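Side-chain contacts in 4-hydroxybenzoyl-CoA thioesterase (PDB 6FDG), which probably hydrolyses the thioester of 1,4-dihydroxy-2-naphthoyl-CoA on the vitamin K2 pathway, as a hotdog-fold acyl-CoA thioesterase: residues V32-L35 with D36-K40; A46-K50 with Q51-S55; Y133-V136 with Q137-N141; E147-D150 with G151-S154. All blocks are in the same frame, centred on the assembly; numbering follows the deposited sequence.

Contact 1. Residues V32-L35 with D36-K40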
# COMPACT_ATOMS: atom_id res chain seq x y z
N VAL A 32 -2.33 -4.36 13.03
CA VAL A 32 -3.70 -4.66 13.37
C VAL A 32 -3.75 -5.53 14.64
O VAL A 32 -4.52 -5.28 15.56
CB VAL A 32 -4.41 -5.35 12.18
CG1 VAL A 32 -5.80 -5.94 12.57
CG2 VAL A 32 -4.58 -4.37 11.07
N ALA A 33 -2.93 -6.52 14.71
CA ALA A 33 -2.86 -7.42 15.86
C ALA A 33 -2.42 -6.74 17.11
O ALA A 33 -3.03 -6.95 18.19
CB ALA A 33 -2.04 -8.65 15.50
N ARG A 34 -1.38 -5.93 17.01
CA ARG A 34 -0.86 -5.24 18.16
C ARG A 34 -1.90 -4.22 18.74
O ARG A 34 -2.10 -4.15 19.95
CB ARG A 34 0.41 -4.43 17.70
CG ARG A 34 1.05 -3.62 18.75
CD ARG A 34 2.38 -3.04 18.29
NE ARG A 34 2.28 -2.10 17.20
CZ ARG A 34 2.67 -2.32 15.96
NH1 ARG A 34 2.61 -1.28 15.07
NH2 ARG A 34 2.99 -3.51 15.48
N LEU A 35 -2.60 -3.54 17.86
CA LEU A 35 -3.63 -2.58 18.30
C LEU A 35 -4.79 -3.39 18.92
O LEU A 35 -5.46 -2.80 19.85
CB LEU A 35 -4.03 -1.68 17.14
CG LEU A 35 -2.98 -0.63 16.75
CD1 LEU A 35 -3.38 0.05 15.42
CD2 LEU A 35 -2.81 0.46 17.81
N ASP A 36 -5.08 -4.59 18.44
CA ASP A 36 -6.14 -5.41 19.04
C ASP A 36 -5.66 -5.84 20.40
O ASP A 36 -6.47 -5.88 21.38
CB ASP A 36 -6.38 -6.65 18.13
CG ASP A 36 -7.57 -7.50 18.56
OD1 ASP A 36 -8.62 -6.92 18.90
OD2 ASP A 36 -7.36 -8.73 18.53
N TYR A 37 -4.40 -6.23 20.63
CA TYR A 37 -3.84 -6.59 21.94
C TYR A 37 -4.08 -5.41 22.88
O TYR A 37 -4.57 -5.57 24.02
CB TYR A 37 -2.36 -6.96 21.84
CG TYR A 37 -1.69 -7.22 23.11
CD1 TYR A 37 -1.17 -6.18 23.90
CD2 TYR A 37 -1.51 -8.54 23.59
CE1 TYR A 37 -0.52 -6.41 25.09
CE2 TYR A 37 -0.84 -8.80 24.78
CZ TYR A 37 -0.37 -7.76 25.55
OH TYR A 37 0.31 -8.04 26.77
N ILE A 38 -3.68 -4.21 22.49
CA ILE A 38 -3.80 -3.07 23.37
C ILE A 38 -5.27 -2.85 23.70
O ILE A 38 -5.55 -2.49 24.92
CB ILE A 38 -3.15 -1.86 22.60
CG1 ILE A 38 -1.65 -2.03 22.46
CG2 ILE A 38 -3.57 -0.50 23.27
CD1 ILE A 38 -1.00 -0.99 21.55
N SER A 39 -6.14 -2.89 22.76
CA SER A 39 -7.56 -2.72 23.10
C SER A 39 -8.04 -3.75 24.11
O SER A 39 -8.74 -3.51 25.13
CB SER A 39 -8.35 -2.74 21.83
OG SER A 39 -9.72 -2.47 21.93
N LYS A 40 -7.72 -4.99 23.89
CA LYS A 40 -8.14 -6.08 24.80
C LYS A 40 -7.57 -5.92 26.13
O LYS A 40 -8.21 -6.35 27.17
CB LYS A 40 -7.84 -7.43 24.12
CG LYS A 40 -8.76 -7.73 22.99
CD LYS A 40 -8.38 -8.88 22.07
CE LYS A 40 -9.44 -9.30 21.19
NZ LYS A 40 -8.99 -10.33 20.23

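Contact 2. Residues A46-K50 with Q51-S55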
# COMPACT_ATOMS: atom_id res chain seq x y z
N ALA A 46 -5.71 5.32 19.88
CA ALA A 46 -6.15 6.66 19.43
C ALA A 46 -6.20 7.65 20.63
O ALA A 46 -5.94 8.83 20.43
CB ALA A 46 -7.54 6.53 18.79
N ASP A 47 -6.53 7.15 21.82
CA ASP A 47 -6.48 8.02 23.04
C ASP A 47 -5.09 8.44 23.42
O ASP A 47 -4.88 9.60 23.77
CB ASP A 47 -7.05 7.34 24.25
CG ASP A 47 -8.54 7.20 24.24
OD1 ASP A 47 -9.24 7.84 23.45
OD2 ASP A 47 -8.99 6.36 25.07
N MET A 48 -4.06 7.63 23.20
CA MET A 48 -2.69 8.03 23.36
C MET A 48 -2.33 9.15 22.41
O MET A 48 -1.70 10.19 22.75
CB MET A 48 -1.77 6.79 23.17
CG MET A 48 -0.33 7.14 23.17
SD MET A 48 0.78 5.71 23.07
CE MET A 48 0.78 5.17 24.75
N GLU A 49 -2.76 9.06 21.13
CA GLU A 49 -2.44 10.07 20.14
C GLU A 49 -3.15 11.41 20.44
O GLU A 49 -2.59 12.45 20.17
CB GLU A 49 -2.74 9.58 18.70
CG GLU A 49 -1.80 8.47 18.25
CD GLU A 49 -1.54 8.43 16.73
OE1 GLU A 49 -2.45 8.88 16.01
OE2 GLU A 49 -0.49 7.98 16.31
N LYS A 50 -4.30 11.30 21.08
CA LYS A 50 -5.03 12.54 21.47
C LYS A 50 -4.26 13.32 22.47
O LYS A 50 -4.43 14.54 22.55
CB LYS A 50 -6.43 12.25 21.93
CG LYS A 50 -7.37 11.66 20.91
CD LYS A 50 -8.13 12.56 19.94
CE LYS A 50 -9.50 11.96 19.58
NZ LYS A 50 -10.09 12.58 18.35
N GLN A 51 -3.37 12.70 23.24
CA GLN A 51 -2.48 13.38 24.20
C GLN A 51 -1.19 13.90 23.56
O GLN A 51 -0.28 14.34 24.24
CB GLN A 51 -2.17 12.45 25.39
CG GLN A 51 -3.31 11.96 26.19
CD GLN A 51 -3.99 13.10 26.85
OE1 GLN A 51 -3.36 13.94 27.50
NE2 GLN A 51 -5.20 13.23 26.54
N GLY A 52 -1.03 13.82 22.23
CA GLY A 52 0.16 14.26 21.60
C GLY A 52 1.38 13.33 21.67
O GLY A 52 2.46 13.74 21.51
N ILE A 53 1.07 12.04 21.89
CA ILE A 53 2.12 11.02 21.97
C ILE A 53 1.88 10.00 20.84
O ILE A 53 0.78 9.64 20.63
CB ILE A 53 2.12 10.33 23.34
CG1 ILE A 53 2.39 11.34 24.50
CG2 ILE A 53 3.19 9.20 23.43
CD1 ILE A 53 3.68 12.04 24.37
N ILE A 54 2.97 9.67 20.14
CA ILE A 54 2.92 8.62 19.06
C ILE A 54 3.85 7.53 19.48
O ILE A 54 4.90 7.75 20.06
CB ILE A 54 3.49 9.13 17.76
CG1 ILE A 54 2.74 10.35 17.30
CG2 ILE A 54 3.33 8.07 16.67
CD1 ILE A 54 3.44 10.98 16.16
N SER A 55 3.53 6.31 18.92
CA SER A 55 4.30 5.11 19.16
C SER A 55 4.79 4.45 17.83
O SER A 55 4.05 3.54 17.35
CB SER A 55 3.52 4.16 19.97
OG SER A 55 4.27 3.08 20.41

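Contact 3. Residues Y133-V136 with Q137-N141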
# COMPACT_ATOMS: atom_id res chain seq x y z
N TYR A 133 1.03 -2.94 31.84
CA TYR A 133 2.14 -3.66 31.21
C TYR A 133 3.09 -4.30 32.15
O TYR A 133 3.69 -5.33 31.91
CB TYR A 133 2.88 -2.68 30.18
CG TYR A 133 2.21 -2.59 28.82
CD1 TYR A 133 1.00 -2.04 28.61
CD2 TYR A 133 2.85 -3.11 27.73
CE1 TYR A 133 0.39 -1.97 27.37
CE2 TYR A 133 2.27 -3.03 26.45
CZ TYR A 133 1.06 -2.55 26.30
OH TYR A 133 0.43 -2.47 25.04
N SER A 134 3.33 -3.64 33.31
CA SER A 134 4.20 -4.13 34.30
C SER A 134 3.56 -5.40 34.98
O SER A 134 4.32 -6.35 35.20
CB SER A 134 4.45 -3.10 35.45
OG SER A 134 5.27 -2.06 34.94
N LYS A 135 2.32 -5.38 35.20
CA LYS A 135 1.60 -6.56 35.74
C LYS A 135 1.72 -7.74 34.77
O LYS A 135 2.08 -8.83 35.15
CB LYS A 135 0.17 -6.26 35.99
CG LYS A 135 -0.75 -7.43 36.40
CD LYS A 135 -2.19 -6.96 36.69
CE LYS A 135 -3.11 -8.10 37.15
NZ LYS A 135 -2.45 -8.91 38.24
N VAL A 136 1.45 -7.44 33.46
CA VAL A 136 1.60 -8.49 32.43
C VAL A 136 2.95 -9.03 32.39
O VAL A 136 3.17 -10.23 32.25
CB VAL A 136 1.05 -7.94 31.05
CG1 VAL A 136 1.46 -8.91 29.95
CG2 VAL A 136 -0.44 -7.78 31.08
N GLN A 137 3.99 -8.19 32.43
CA GLN A 137 5.33 -8.64 32.37
C GLN A 137 5.67 -9.66 33.54
O GLN A 137 6.33 -10.68 33.33
CB GLN A 137 6.42 -7.48 32.42
CG GLN A 137 7.85 -7.93 32.34
CD GLN A 137 8.10 -8.60 31.04
OE1 GLN A 137 8.07 -7.95 29.98
NE2 GLN A 137 8.31 -9.90 31.04
N ALA A 138 5.20 -9.29 34.70
CA ALA A 138 5.42 -10.19 35.87
C ALA A 138 4.70 -11.52 35.67
O ALA A 138 5.28 -12.61 35.94
CB ALA A 138 4.92 -9.46 37.11
N LEU A 139 3.47 -11.47 35.14
CA LEU A 139 2.70 -12.73 34.88
C LEU A 139 3.43 -13.58 33.84
O LEU A 139 3.53 -14.82 33.90
CB LEU A 139 1.30 -12.44 34.49
CG LEU A 139 0.40 -11.80 35.54
CD1 LEU A 139 -0.92 -11.33 34.99
CD2 LEU A 139 0.25 -12.79 36.77
N ASN A 140 3.92 -12.91 32.76
CA ASN A 140 4.66 -13.59 31.71
C ASN A 140 5.90 -14.23 32.30
O ASN A 140 6.21 -15.41 32.01
CB ASN A 140 5.07 -12.61 30.55
CG ASN A 140 3.95 -12.27 29.69
OD1 ASN A 140 2.91 -12.89 29.71
ND2 ASN A 140 4.06 -11.19 28.93
N ASN A 141 6.64 -13.55 33.19
CA ASN A 141 7.85 -14.14 33.83
C ASN A 141 7.52 -15.34 34.69
O ASN A 141 8.39 -16.22 34.76
CB ASN A 141 8.51 -13.09 34.68
CG ASN A 141 9.17 -11.99 33.87
OD1 ASN A 141 9.44 -12.18 32.68
ND2 ASN A 141 9.43 -10.83 34.51

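Contact 4. Residues E147-D150 with G151-S154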
# COMPACT_ATOMS: atom_id res chain seq x y z
N GLU A 147 -5.45 -16.02 27.34
CA GLU A 147 -5.89 -15.23 26.23
C GLU A 147 -6.68 -14.11 26.70
O GLU A 147 -7.82 -14.34 27.31
CB GLU A 147 -6.68 -15.99 25.20
CG GLU A 147 -7.03 -15.27 23.91
CD GLU A 147 -8.15 -15.76 22.97
OE1 GLU A 147 -8.69 -16.81 23.20
OE2 GLU A 147 -8.64 -15.06 22.02
N ILE A 148 -6.28 -12.86 26.50
CA ILE A 148 -7.13 -11.73 26.83
C ILE A 148 -8.11 -11.50 25.79
O ILE A 148 -7.91 -11.71 24.58
CB ILE A 148 -6.27 -10.45 27.11
CG1 ILE A 148 -5.38 -10.08 25.88
CG2 ILE A 148 -5.46 -10.69 28.39
CD1 ILE A 148 -4.69 -8.72 26.06
N MET A 149 -9.30 -11.05 26.19
CA MET A 149 -10.40 -10.74 25.28
C MET A 149 -11.37 -9.78 25.89
O MET A 149 -11.36 -9.55 27.08
CB MET A 149 -11.07 -11.95 24.77
CG MET A 149 -11.62 -12.66 25.90
SD MET A 149 -12.53 -14.23 25.45
CE MET A 149 -11.25 -15.39 25.83
N ASP A 150 -12.24 -9.17 25.03
CA ASP A 150 -13.23 -8.25 25.55
C ASP A 150 -14.27 -8.99 26.38
O ASP A 150 -14.54 -10.18 25.98
CB ASP A 150 -13.97 -7.53 24.36
CG ASP A 150 -12.98 -6.84 23.46
OD1 ASP A 150 -12.33 -5.92 23.99
OD2 ASP A 150 -12.75 -7.35 22.34
N GLY A 151 -14.75 -8.45 27.42
CA GLY A 151 -15.86 -9.02 28.09
C GLY A 151 -15.49 -9.98 29.16
O GLY A 151 -16.31 -10.57 29.84
N ILE A 152 -14.18 -10.28 29.37
CA ILE A 152 -13.72 -11.16 30.41
C ILE A 152 -12.59 -10.49 31.11
O ILE A 152 -11.55 -10.16 30.43
CB ILE A 152 -13.30 -12.58 29.84
CG1 ILE A 152 -14.52 -13.25 29.21
CG2 ILE A 152 -12.82 -13.49 30.99
CD1 ILE A 152 -14.35 -14.63 28.56
N ASP A 153 -12.63 -10.33 32.42
CA ASP A 153 -11.50 -9.70 33.16
C ASP A 153 -10.55 -10.80 33.55
O ASP A 153 -10.69 -11.44 34.58
CB ASP A 153 -12.06 -8.99 34.32
CG ASP A 153 -10.96 -8.28 35.18
OD1 ASP A 153 -9.75 -8.55 34.98
OD2 ASP A 153 -11.41 -7.49 36.02
N SER A 154 -9.64 -11.16 32.63
CA SER A 154 -9.01 -12.50 32.72
C SER A 154 -7.80 -12.38 33.59
O SER A 154 -7.25 -13.47 33.96
CB SER A 154 -8.71 -13.02 31.33
OG SER A 154 -7.81 -12.07 30.81

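Contact 1. Residues V32-L35 with D36-K40
Two and a half turns in the second half of helix 26-41 bring V32, A33, R34 and L35 under D36, Y37, I38 and S39, joined by i to i+4 backbone bonds. D36 N gives to V32 O, Y37 N to A33 O at 2.9 Å, I38 N to R34 O and S39 N to L35 O. Side-chain contact over this backbone is slight, and most of it is carbon on carbonyl oxygen. I38 has CG1 beside the backbone N (chi1 -68°), which lays that carbon against the carbonyl oxygen of R34, 3.3 Å from CG1 to O. Its CD1 then only brushes L35, the branch carbon CD2 of L35 standing 4.4 Å from I38 CD1. This is the long helix of the hotdog fold, wrapped by the curved sheet: A33 rests on V76 and T78 of strand 73-83, while Y37 reaches V80 there and Y133 of helix 127-141. The guanidinium of R34 leads off to Y92, whose OH accepts from NH2. On another side, D36 swings CG opposite its own N (chi1 -173°), and the carboxylate OD2 meets K40 NZ at 2.8 Å, one turn further on. The ammonium comes in on the syn side, 21° out of the carboxylate plane. The same OD2 is also hydrogen-bonded to the hydroxyl of T6, and this second partner would help fix the rotation of the carboxylate. V32 and L35 face the second subunit, packing on its R11 and Y70.

Contact 2. Residues A46-K50 with Q51-S55
M48 and E49, in the last turn of helix 45-50, meet I53 where the chain reverses in a Schellman motif before strand 53-54. G52 N gives to E49 O at 2.9 Å, and I53 N reaches M48 O in a long, weak bond of 3.4 Å. Q51 N uses M48 O as well, at 3.1 Å, arriving from well above the carbonyl plane, 62° out of it. G52 supplies the positive phi (78°) on which the reversal depends. The tight side is apolar: M48, with CG anti to its backbone N (chi1 173°), lies obliquely across I53, CG to CB 4.0 Å, the hydrophobic pair expected of this motif. Both residues also cover C111 and F126. Close by, E49 CA points its hydrogen at I53 O, 3.3 Å away. The opposite character belongs to D47, K50 and Q51, which are solvent-exposed. There Q51 rests CB on M48 O (3.5 Å) and CG on D47 O, and its side chain also touches F126. The E49 carboxylate reaches along the outgoing strand, OE2 3.8 Å from I54 CG2, with a weak bond to Y45 OH; OE1 forms a salt bridge with K17 of the third subunit. The chemistry implies a helix end closed by backbone donors, with carbonyls M48 O and E49 O both served and the weak I53 N to M48 O bond probably helped by the apolar packing of M48 on I53.

Contact 3. Residues Y133-V136 with Q137-N141
V136 sets CG1 opposite its backbone N (chi1 169°), and N140 sets CG beside its own (chi1 -75°), so that the two side chains lie alongside each other and point the same way. The methyl CG1 of V136 touches the amide nitrogen ND2 of N140 at 3.6 Å, and N140 CG also leans on the carbonyl oxygen of V136, 3.4 Å from CG to O. Beneath them N140 N gives to V136 O at 2.8 Å, nearly along the C=O axis. One residue round the helix, K135 and L139 make a thinner pair: CG to CD1 is 4.2 Å, with L139 CG also lying 3.4 Å from K135 O. The stretch ends helix 127-141, which packs against the long hotdog helix 26-41, V136 resting on Y37 and L41, and Y133 on I38 and L41. N140 OD1 accepts from the backbone N of I2, tying the helix to the start of the chain. Q137 OE1 similarly accepts from Y83 N, while its NE2 sends a weak bond of 3.0 Å to N141 OD1. The hydroxyls of Y133 and Y90 are hydrogen-bonded to each other.

Contact 4. Residues E147-D150 with G151-S154
M149 and I152, the first and last residues of a type II beta turn, lean together across its mouth, their side chains set at a slant to each other. The sulfur does the touching: M149 SD lies 3.6 Å from I152 CD1, the outermost carbon of its extended branch. M149 reaches this place with CG wedged between its own N and carbonyl carbon (chi1 61°) and then bends at the thioether. A second meeting lies deeper, where S154 points its hydroxyl back at I148, OG 3.6 Å from the methyl CG2, oxygen against carbon. The other branch of I148, ending in CD1, turns toward helix 26-41, where the residue packs on Y37, K40 and L41, and its backbone is hydrogen-bonded to Y3 of strand 2-9. G151 takes the third place of the turn with a positive phi (91°), as is usual for glycine in a type II turn. The two arms run roughly antiparallel, 149° apart in direction, yet the turn is open: M149 O and I152 O, both acceptors, approach to 3.4 Å. D153 then centres an inverse gamma turn that redirects the chain to S154. D150 is exposed and packs by its carboxylate against the K40 side chain, and several of these residues touch a crystal neighbour. Between the arms there is only van der Waals contact, so the hold of the loop on the protein probably comes mainly from I148, and its exposed outer shape may owe something to the lattice.

Contacts 1 and 3 are helical i to i+4 arrangements, each with a buried flank and an outward one, and they touch each other where Y37 and I38 meet Y133 and V136, joining helix 26-41 to helix 127-141. Contact 4, a surface loop, leans on contact 1 through I148 and K40. Contact 2 stands apart, about 15 Å between centres from contact 1 and touching none of the others, yet contacts 1 and 2 both reach the second subunit. The chemistry follows the place: regular backbone bonds in the helices, bent and partly weak ones at the capped end of helix 45-50, and bare van der Waals contact at 147-154.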